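Local coordinates for pyrroline-5-carboxylate reductase catalytic N-terminal domain-containing protein (Sinorhizobium meliloti, PDB 4HUJ) that is of uncharacterised function but probably binds a dinucleotide cofactor such as NAD(P) and may act as an oxidoreductase, at residues L87-Y91 against D92-D96; K72-L76 against K77-Q81; E137-P140 against G141-V144. One frame throughout, in Å; residues are numbered along the deposited sequence.

Contact 1 (L87-Y91 against D92-D96); sequences LAVPY and DSIAD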
ATOM      1  N   LEU A  87       2.028   3.356   1.343  1.00 13.38           N
ATOM      2  CA  LEU A  87       3.232   3.262   2.162  1.00 13.48           C
ATOM      3  C   LEU A  87       3.682   1.810   2.245  1.00 14.13           C
ATOM      4  O   LEU A  87       3.206   1.039   3.086  1.00 13.84           O
ATOM      5  CB  LEU A  87       2.993   3.848   3.558  1.00 13.94           C
ATOM      6  CG  LEU A  87       2.675   5.346   3.635  1.00 13.86           C
ATOM      7  CD1 LEU A  87       2.298   5.719   5.058  1.00 15.28           C
ATOM      8  CD2 LEU A  87       3.846   6.212   3.154  1.00 16.07           C
ATOM      9  N   ALA A  88       4.586   1.456   1.336  1.00 14.30           N
ATOM     10  CA  ALA A  88       5.138   0.115   1.223  1.00 14.95           C
ATOM     11  C   ALA A  88       6.621   0.164   1.597  1.00 15.16           C
ATOM     12  O   ALA A  88       7.503  -0.296   0.852  1.00 15.25           O
ATOM     13  CB  ALA A  88       4.943  -0.416  -0.188  1.00 15.11           C
ATOM     14  N   VAL A  89       6.872   0.773   2.749  1.00 15.26           N
ATOM     15  CA  VAL A  89       8.209   0.891   3.321  1.00 15.10           C
ATOM     16  C   VAL A  89       8.158   0.246   4.699  1.00 14.48           C
ATOM     17  O   VAL A  89       7.064  -0.038   5.199  1.00 14.32           O
ATOM     18  CB  VAL A  89       8.656   2.374   3.451  1.00 15.38           C
ATOM     19  CG1 VAL A  89       9.029   2.951   2.076  1.00 16.31           C
ATOM     20  CG2 VAL A  89       7.588   3.218   4.156  1.00 16.65           C
ATOM     21  N   PRO A  90       9.329  -0.001   5.317  1.00 13.68           N
ATOM     22  CA  PRO A  90       9.307  -0.578   6.666  1.00 13.48           C
ATOM     23  C   PRO A  90       8.542   0.314   7.637  1.00 13.26           C
ATOM     24  O   PRO A  90       8.571   1.539   7.517  1.00 13.06           O
ATOM     25  CB  PRO A  90      10.793  -0.650   7.034  1.00 13.43           C
ATOM     26  CG  PRO A  90      11.483  -0.810   5.705  1.00 13.49           C
ATOM     27  CD  PRO A  90      10.707   0.111   4.794  1.00 13.92           C
ATOM     28  N   TYR A  91       7.848  -0.305   8.583  1.00 13.24           N
ATOM     29  CA  TYR A  91       7.066   0.429   9.574  1.00 13.32           C
ATOM     30  C   TYR A  91       7.870   1.558  10.243  1.00 14.08           C
ATOM     31  O   TYR A  91       7.377   2.684  10.393  1.00 14.19           O
ATOM     32  CB  TYR A  91       6.504  -0.555  10.612  1.00 12.81           C
ATOM     33  CG  TYR A  91       5.700   0.095  11.708  1.00 11.89           C
ATOM     34  CD1 TYR A  91       4.392   0.527  11.483  1.00 11.78           C
ATOM     35  CD2 TYR A  91       6.250   0.280  12.970  1.00 10.92           C
ATOM     36  CE1 TYR A  91       3.655   1.127  12.494  1.00 12.13           C
ATOM     37  CE2 TYR A  91       5.525   0.881  13.990  1.00 11.01           C
ATOM     38  CZ  TYR A  91       4.232   1.305  13.746  1.00 12.08           C
ATOM     39  OH  TYR A  91       3.514   1.894  14.770  1.00 12.87           O
ATOM     40  N   ASP A  92       9.109   1.256  10.621  1.00 15.29           N
ATOM     41  CA  ASP A  92       9.985   2.237  11.269  1.00 16.58           C
ATOM     42  C   ASP A  92      10.434   3.395  10.365  1.00 16.72           C
ATOM     43  O   ASP A  92      10.939   4.411  10.866  1.00 17.59           O
ATOM     44  CB  ASP A  92      11.207   1.540  11.861  1.00 16.91           C
ATOM     45  CG  ASP A  92      10.881   0.769  13.119  1.00 18.75           C
ATOM     46  OD1 ASP A  92      10.211   1.329  14.010  1.00 22.58           O
ATOM     47  OD2 ASP A  92      11.312  -0.392  13.218  1.00 21.74           O
ATOM     48  N   SER A  93      10.262   3.237   9.054  1.00 16.66           N
ATOM     49  CA  SER A  93      10.625   4.270   8.080  1.00 16.87           C
ATOM     50  C   SER A  93       9.526   5.311   7.882  1.00 17.15           C
ATOM     51  O   SER A  93       9.782   6.392   7.339  1.00 17.18           O
ATOM     52  CB  SER A  93      10.953   3.640   6.719  1.00 16.73           C
ATOM     53  OG  SER A  93      12.142   2.876   6.772  1.00 17.34           O
ATOM     54  N   ILE A  94       8.307   4.989   8.308  1.00 17.27           N
ATOM     55  CA  ILE A  94       7.144   5.817   7.975  1.00 17.95           C
ATOM     56  C   ILE A  94       7.237   7.244   8.525  1.00 18.78           C
ATOM     57  O   ILE A  94       7.094   8.204   7.764  1.00 18.88           O
ATOM     58  CB  ILE A  94       5.804   5.134   8.371  1.00 17.80           C
ATOM     59  CG1 ILE A  94       5.579   3.891   7.503  1.00 17.41           C
ATOM     60  CG2 ILE A  94       4.632   6.091   8.193  1.00 17.47           C
ATOM     61  CD1 ILE A  94       4.349   3.047   7.904  1.00 16.42           C
ATOM     62  N   ALA A  95       7.496   7.373   9.827  1.00 19.76           N
ATOM     63  CA  ALA A  95       7.490   8.685  10.486  1.00 21.10           C
ATOM     64  C   ALA A  95       8.363   9.721   9.769  1.00 22.06           C
ATOM     65  O   ALA A  95       7.899  10.833   9.498  1.00 22.16           O
ATOM     66  CB  ALA A  95       7.878   8.558  11.954  1.00 21.21           C
ATOM     67  N   ASP A  96       9.598   9.344   9.431  1.00 22.98           N
ATOM     68  CA  ASP A  96      10.539  10.265   8.773  1.00 24.34           C
ATOM     69  C   ASP A  96      10.117  10.639   7.354  1.00 24.43           C
ATOM     70  O   ASP A  96      10.485  11.706   6.860  1.00 24.80           O
ATOM     71  CB  ASP A  96      11.969   9.706   8.759  1.00 24.86           C
ATOM     72  CG  ASP A  96      12.658   9.785  10.121  1.00 27.14           C
ATOM     73  OD1 ASP A  96      12.102  10.387  11.066  1.00 29.98           O
ATOM     74  OD2 ASP A  96      13.773   9.232  10.243  1.00 30.20           O
TER
HETATM   75  O   HOH W   1       7.671   5.089  11.622  1.00 24.16           O
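The Tyr91 ring meets Ile94 obliquely, its CD1 standing 4.4 Å from Ile94 CD1, while the backbone N of Asp92 lies close by the ring at a slant. With CG anti to the backbone N (chi1 179°), the ring leaves the turn and lies against helix 131-138, where Ile134 and Val135 touch it, and Arg124, which also salt-bridges Asp92, packs against it as well. Ser93 OG lies over one face of the Pro90 ring, 3.7 Å from Pro90 CD. This is the strand-to-helix connection of a beta-alpha-beta unit in a Rossmann-like domain: strand 84-88 ends, the chain turns, and helix 94-98 begins.

Two backbone bonds close the turn. Ser93 N donates to Pro90 O at 2.8 Å, and Ile94 N donates to Tyr91 O at 3.2 Å.

Ile94 joins turn to strand. Its CG2 reaches Leu87 CD1 at 3.9 Å, and its CG1, set anti to the carbonyl carbon (chi1 -67°), lies 4.0 Å from Val89 CG2. One branched side chain thereby touches the strand, the loop after it and the aromatic ring. An alanine here would lose both branches beyond CB and is likely to leave a gap between Leu87, Val89 and the Tyr91 ring.

A water bridges the backbone where the turn runs into the helix, donating to Tyr91 O at 2.7 Å and accepting from Ala95 N at 2.9 Å.

Contact 2 (K72-L76 against K77-Q81); sequences KAVEL and KDALQ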
ATOM      1  N   LYS A  72       6.788   5.379 -13.036  1.00 24.62           N
ATOM      2  CA  LYS A  72       7.849   6.373 -13.161  1.00 24.56           C
ATOM      3  C   LYS A  72       8.453   6.736 -11.812  1.00 24.13           C
ATOM      4  O   LYS A  72       7.739   7.136 -10.892  1.00 23.74           O
ATOM      5  CB  LYS A  72       7.302   7.633 -13.836  1.00 24.74           C
ATOM      6  CG  LYS A  72       8.328   8.718 -14.085  1.00 26.00           C
ATOM      7  CD  LYS A  72       7.641  10.035 -14.424  1.00 27.29           C
ATOM      8  CE  LYS A  72       8.652  11.124 -14.725  1.00 28.94           C
ATOM      9  NZ  LYS A  72       9.272  10.919 -16.059  1.00 30.51           N
ATOM     10  N   ALA A  73       9.775   6.606 -11.711  1.00 23.96           N
ATOM     11  CA  ALA A  73      10.500   6.985 -10.505  1.00 24.05           C
ATOM     12  C   ALA A  73      10.587   8.498 -10.378  1.00 24.17           C
ATOM     13  O   ALA A  73      11.044   9.181 -11.295  1.00 24.19           O
ATOM     14  CB  ALA A  73      11.897   6.361 -10.498  1.00 24.09           C
ATOM     15  N   VAL A  74      10.134   9.017  -9.242  1.00 24.39           N
ATOM     16  CA  VAL A  74      10.140  10.454  -8.984  1.00 24.66           C
ATOM     17  C   VAL A  74      10.760  10.756  -7.623  1.00 25.16           C
ATOM     18  O   VAL A  74      11.047   9.836  -6.842  1.00 25.05           O
ATOM     19  CB  VAL A  74       8.706  11.067  -9.050  1.00 24.71           C
ATOM     20  CG1 VAL A  74       8.094  10.903 -10.442  1.00 24.32           C
ATOM     21  CG2 VAL A  74       7.796  10.455  -7.976  1.00 24.50           C
ATOM     22  N   GLU A  75      10.971  12.041  -7.344  1.00 25.55           N
ATOM     23  CA  GLU A  75      11.425  12.477  -6.031  1.00 26.06           C
ATOM     24  C   GLU A  75      10.310  12.279  -5.010  1.00 26.09           C
ATOM     25  O   GLU A  75       9.127  12.362  -5.352  1.00 25.80           O
ATOM     26  CB  GLU A  75      11.884  13.942  -6.055  1.00 26.55           C
ATOM     27  CG  GLU A  75      13.170  14.201  -6.862  1.00 28.28           C
ATOM     28  CD  GLU A  75      14.448  13.680  -6.193  1.00 30.53           C
ATOM     29  OE1 GLU A  75      14.441  13.404  -4.971  1.00 31.56           O
ATOM     30  OE2 GLU A  75      15.475  13.554  -6.902  1.00 31.58           O
ATOM     31  N   LEU A  76      10.697  12.009  -3.766  1.00 26.10           N
ATOM     32  CA  LEU A  76       9.751  11.708  -2.689  1.00 26.26           C
ATOM     33  C   LEU A  76       8.724  12.825  -2.463  1.00 26.53           C
ATOM     34  O   LEU A  76       7.529  12.555  -2.321  1.00 26.19           O
ATOM     35  CB  LEU A  76      10.513  11.384  -1.396  1.00 26.03           C
ATOM     36  CG  LEU A  76       9.790  10.821  -0.166  1.00 26.40           C
ATOM     37  CD1 LEU A  76       8.962   9.575  -0.490  1.00 26.28           C
ATOM     38  CD2 LEU A  76      10.804  10.516   0.916  1.00 25.53           C
ATOM     39  N   LYS A  77       9.197  14.073  -2.451  1.00 26.74           N
ATOM     40  CA  LYS A  77       8.341  15.251  -2.247  1.00 27.36           C
ATOM     41  C   LYS A  77       7.204  15.358  -3.260  1.00 26.80           C
ATOM     42  O   LYS A  77       6.133  15.892  -2.949  1.00 27.11           O
ATOM     43  CB  LYS A  77       9.173  16.540  -2.275  1.00 27.67           C
ATOM     44  CG  LYS A  77      10.295  16.598  -1.248  1.00 30.00           C
ATOM     45  CD  LYS A  77       9.790  16.695   0.190  1.00 31.76           C
ATOM     46  CE  LYS A  77      10.948  16.925   1.149  1.00 33.60           C
ATOM     47  NZ  LYS A  77      11.759  18.125   0.784  1.00 34.62           N
ATOM     48  N   ASP A  78       7.448  14.854  -4.465  1.00 26.27           N
ATOM     49  CA  ASP A  78       6.446  14.835  -5.519  1.00 25.83           C
ATOM     50  C   ASP A  78       5.467  13.670  -5.353  1.00 24.75           C
ATOM     51  O   ASP A  78       4.256  13.857  -5.472  1.00 24.60           O
ATOM     52  CB  ASP A  78       7.119  14.811  -6.897  1.00 26.53           C
ATOM     53  CG  ASP A  78       7.952  16.065  -7.160  1.00 28.38           C
ATOM     54  OD1 ASP A  78       7.528  17.170  -6.746  1.00 31.31           O
ATOM     55  OD2 ASP A  78       9.032  15.951  -7.779  1.00 30.53           O
ATOM     56  N   ALA A  79       5.996  12.479  -5.066  1.00 23.28           N
ATOM     57  CA  ALA A  79       5.175  11.284  -4.855  1.00 22.16           C
ATOM     58  C   ALA A  79       4.197  11.423  -3.694  1.00 21.38           C
ATOM     59  O   ALA A  79       3.070  10.930  -3.768  1.00 21.05           O
ATOM     60  CB  ALA A  79       6.055  10.056  -4.656  1.00 22.08           C
ATOM     61  N   LEU A  80       4.627  12.103  -2.633  1.00 20.63           N
ATOM     62  CA  LEU A  80       3.798  12.299  -1.441  1.00 20.21           C
ATOM     63  C   LEU A  80       2.608  13.239  -1.669  1.00 20.05           C
ATOM     64  O   LEU A  80       1.791  13.439  -0.770  1.00 20.07           O
ATOM     65  CB  LEU A  80       4.653  12.789  -0.263  1.00 20.15           C
ATOM     66  CG  LEU A  80       5.667  11.807   0.330  1.00 19.60           C
ATOM     67  CD1 LEU A  80       6.491  12.478   1.427  1.00 19.54           C
ATOM     68  CD2 LEU A  80       4.975  10.560   0.861  1.00 19.88           C
ATOM     69  N   GLN A  81       2.515  13.803  -2.872  1.00 20.19           N
ATOM     70  CA  GLN A  81       1.414  14.702  -3.226  1.00 20.34           C
ATOM     71  C   GLN A  81       0.258  14.002  -3.953  1.00 19.76           C
ATOM     72  O   GLN A  81      -0.773  14.626  -4.227  1.00 19.70           O
ATOM     73  CB  GLN A  81       1.933  15.873  -4.068  1.00 20.73           C
ATOM     74  CG  GLN A  81       2.826  16.843  -3.303  1.00 23.37           C
ATOM     75  CD  GLN A  81       3.270  18.021  -4.153  1.00 27.02           C
ATOM     76  OE1 GLN A  81       2.444  18.763  -4.688  1.00 28.85           O
ATOM     77  NE2 GLN A  81       4.583  18.203  -4.274  1.00 28.26           N
TER
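Leu76 and Leu80 meet one helical turn apart, and the path of Leu76 can be traced outward. Its CB lies beside the next peptide, 3.2 Å from Lys77 N. CG, swung anti to the backbone N (chi1 -170°), comes within 4.0 Å of Leu80 CD1, and CD1 continues to Leu80 CG at 4.1 Å; the two side chains cross at a slant. Ile97 of helix 94-98 and Ile29 of strand 26-30 touch both, which places this pair on the buried side of the short helix.

The backbone follows the same turn. Leu80 N donates to Leu76 O at 3.0 Å, and Leu80 CG packs on that same oxygen. One residue earlier, Glu75 O accepts a nearly straight bond from Ala79 N (166°) and a weak one from Asp78 N. From before the helix, Val74 CG2 reaches Ala79 CB within it, at 3.8 Å, and Ile50 of strand 49-52 touches both residues. At the far end, Gln81 NE2 turns back to donate to Lys77 O at 3.1 Å.

With Glu75 at the N-cap position, the arrangement is that of a strand passing into a short helix laid against the parallel part of the sheet, as in Rossmann-like dinucleotide-binding domains.

Contact 3 (E137-P140 against G141-V144); sequences ELVP and GAKV
Val139 makes the apolar contacts with its CB and CG2. Its CG2 meets Val144 CG2 at 3.7 Å, the two side chains crossing at about a right angle, and it also lies 3.9 Å from Ala142 CB. That CG2 sits between the backbone N and the carbonyl carbon of Val139, a position from which it can face both partners at once. Trp104 touches Val139 and Ala142, and Val98 of helix 94-98 adds a further contact on Val139.

The hydrogen bonding is a single backbone link: Ala142 N donates to Val139 O at 3.0 Å (154°). Ala142 CB rests 3.2 Å from the same oxygen, so bond and methyl share one carbonyl.

Backbone conformation accounts for the rest. Pro140 and Gly141 fill the two central positions of the turn, the proline at phi -60° and the glycine at phi 96°. A side chain at Gly141 would collide with Pro140 O, so its backbone angles call for glycine.

The result is a type II beta turn from Val139 to Ala142, which leads from helix 131-138 into strand 143-147 and completes the return arm of a beta-alpha-beta crossover that starts at strand 108-111.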
ATOM      1  N   GLU A 137      -2.214   8.840  12.864  1.00 19.72           N
ATOM      2  CA  GLU A 137      -1.876  10.041  13.635  1.00 21.38           C
ATOM      3  C   GLU A 137      -0.700  10.817  13.045  1.00 21.76           C
ATOM      4  O   GLU A 137      -0.588  12.033  13.247  1.00 22.14           O
ATOM      5  CB  GLU A 137      -1.608   9.682  15.096  1.00 21.70           C
ATOM      6  CG  GLU A 137      -2.879   9.393  15.871  1.00 24.79           C
ATOM      7  CD  GLU A 137      -2.632   8.915  17.284  1.00 28.15           C
ATOM      8  OE1 GLU A 137      -1.476   8.583  17.631  1.00 30.23           O
ATOM      9  OE2 GLU A 137      -3.611   8.869  18.055  1.00 30.96           O
ATOM     10  N   LEU A 138       0.164  10.115  12.312  1.00 21.95           N
ATOM     11  CA  LEU A 138       1.308  10.730  11.633  1.00 22.54           C
ATOM     12  C   LEU A 138       0.925  11.407  10.313  1.00 22.55           C
ATOM     13  O   LEU A 138       1.721  12.155   9.740  1.00 22.62           O
ATOM     14  CB  LEU A 138       2.415   9.696  11.380  1.00 22.39           C
ATOM     15  CG  LEU A 138       3.039   8.989  12.584  1.00 22.93           C
ATOM     16  CD1 LEU A 138       3.890   7.822  12.108  1.00 23.90           C
ATOM     17  CD2 LEU A 138       3.856   9.954  13.444  1.00 23.95           C
ATOM     18  N   VAL A 139      -0.288  11.131   9.829  1.00 22.60           N
ATOM     19  CA  VAL A 139      -0.806  11.769   8.615  1.00 22.36           C
ATOM     20  C   VAL A 139      -2.168  12.455   8.851  1.00 22.74           C
ATOM     21  O   VAL A 139      -3.171  12.081   8.232  1.00 22.32           O
ATOM     22  CB  VAL A 139      -0.871  10.784   7.400  1.00 22.12           C
ATOM     23  CG1 VAL A 139       0.522  10.461   6.892  1.00 22.04           C
ATOM     24  CG2 VAL A 139      -1.618   9.500   7.763  1.00 21.82           C
ATOM     25  N   PRO A 140      -2.209  13.468   9.746  1.00 23.16           N
ATOM     26  CA  PRO A 140      -3.489  14.120  10.041  1.00 23.22           C
ATOM     27  C   PRO A 140      -4.089  14.745   8.786  1.00 22.77           C
ATOM     28  O   PRO A 140      -3.366  15.323   7.966  1.00 23.19           O
ATOM     29  CB  PRO A 140      -3.106  15.209  11.053  1.00 23.35           C
ATOM     30  CG  PRO A 140      -1.672  15.493  10.767  1.00 23.72           C
ATOM     31  CD  PRO A 140      -1.088  14.158  10.411  1.00 23.50           C
ATOM     32  N   GLY A 141      -5.398  14.599   8.625  1.00 22.09           N
ATOM     33  CA  GLY A 141      -6.063  15.087   7.430  1.00 21.23           C
ATOM     34  C   GLY A 141      -6.238  14.015   6.371  1.00 20.39           C
ATOM     35  O   GLY A 141      -7.156  14.096   5.562  1.00 21.01           O
ATOM     36  N   ALA A 142      -5.359  13.010   6.371  1.00 19.58           N
ATOM     37  CA  ALA A 142      -5.449  11.916   5.405  1.00 18.36           C
ATOM     38  C   ALA A 142      -6.526  10.921   5.807  1.00 17.61           C
ATOM     39  O   ALA A 142      -6.765  10.698   6.996  1.00 18.07           O
ATOM     40  CB  ALA A 142      -4.109  11.202   5.274  1.00 18.70           C
ATOM     41  N   LYS A 143      -7.186  10.337   4.811  1.00 16.53           N
ATOM     42  CA  LYS A 143      -8.050   9.187   5.043  1.00 15.42           C
ATOM     43  C   LYS A 143      -7.185   7.938   4.844  1.00 14.64           C
ATOM     44  O   LYS A 143      -6.641   7.723   3.763  1.00 14.44           O
ATOM     45  CB  LYS A 143      -9.250   9.203   4.095  1.00 15.98           C
ATOM     46  CG  LYS A 143     -10.301  10.263   4.451  1.00 16.92           C
ATOM     47  CD  LYS A 143     -11.420  10.331   3.415  1.00 20.42           C
ATOM     48  CE  LYS A 143     -12.381  11.460   3.754  1.00 23.18           C
ATOM     49  NZ  LYS A 143     -13.415  11.695   2.696  1.00 24.53           N
ATOM     50  N   VAL A 144      -7.033   7.147   5.903  1.00 13.71           N
ATOM     51  CA  VAL A 144      -6.128   5.993   5.881  1.00 12.80           C
ATOM     52  C   VAL A 144      -6.880   4.691   5.619  1.00 12.06           C
ATOM     53  O   VAL A 144      -7.928   4.440   6.212  1.00 12.49           O
ATOM     54  CB  VAL A 144      -5.299   5.888   7.192  1.00 13.02           C
ATOM     55  CG1 VAL A 144      -4.436   4.613   7.217  1.00 13.06           C
ATOM     56  CG2 VAL A 144      -4.414   7.127   7.357  1.00 13.71           C
TER

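How the contacts relate
All three contacts lie at junctions between strands of one mixed sheet and the helices next to them in the chain, met in the order contact 2, contact 1, contact 3 along the chain. Contacts 1 and 3 touch: Ala95 CA lies 4.0 Å from Leu138 CD1, so helix 94-98 packs beside helix 131-138, and the centres are about 14 Å apart. Contact 2 stands apart, its centre about 15 Å from that of contact 1 and about 18 Å from that of contact 3, yet Ile97 of helix 94-98 reaches its two leucines. Val89 of contact 1 also touches a glycine-rich GxGxxG-like segment (Gly30, Gly32, Gly35), consistent with a nearby dinucleotide site.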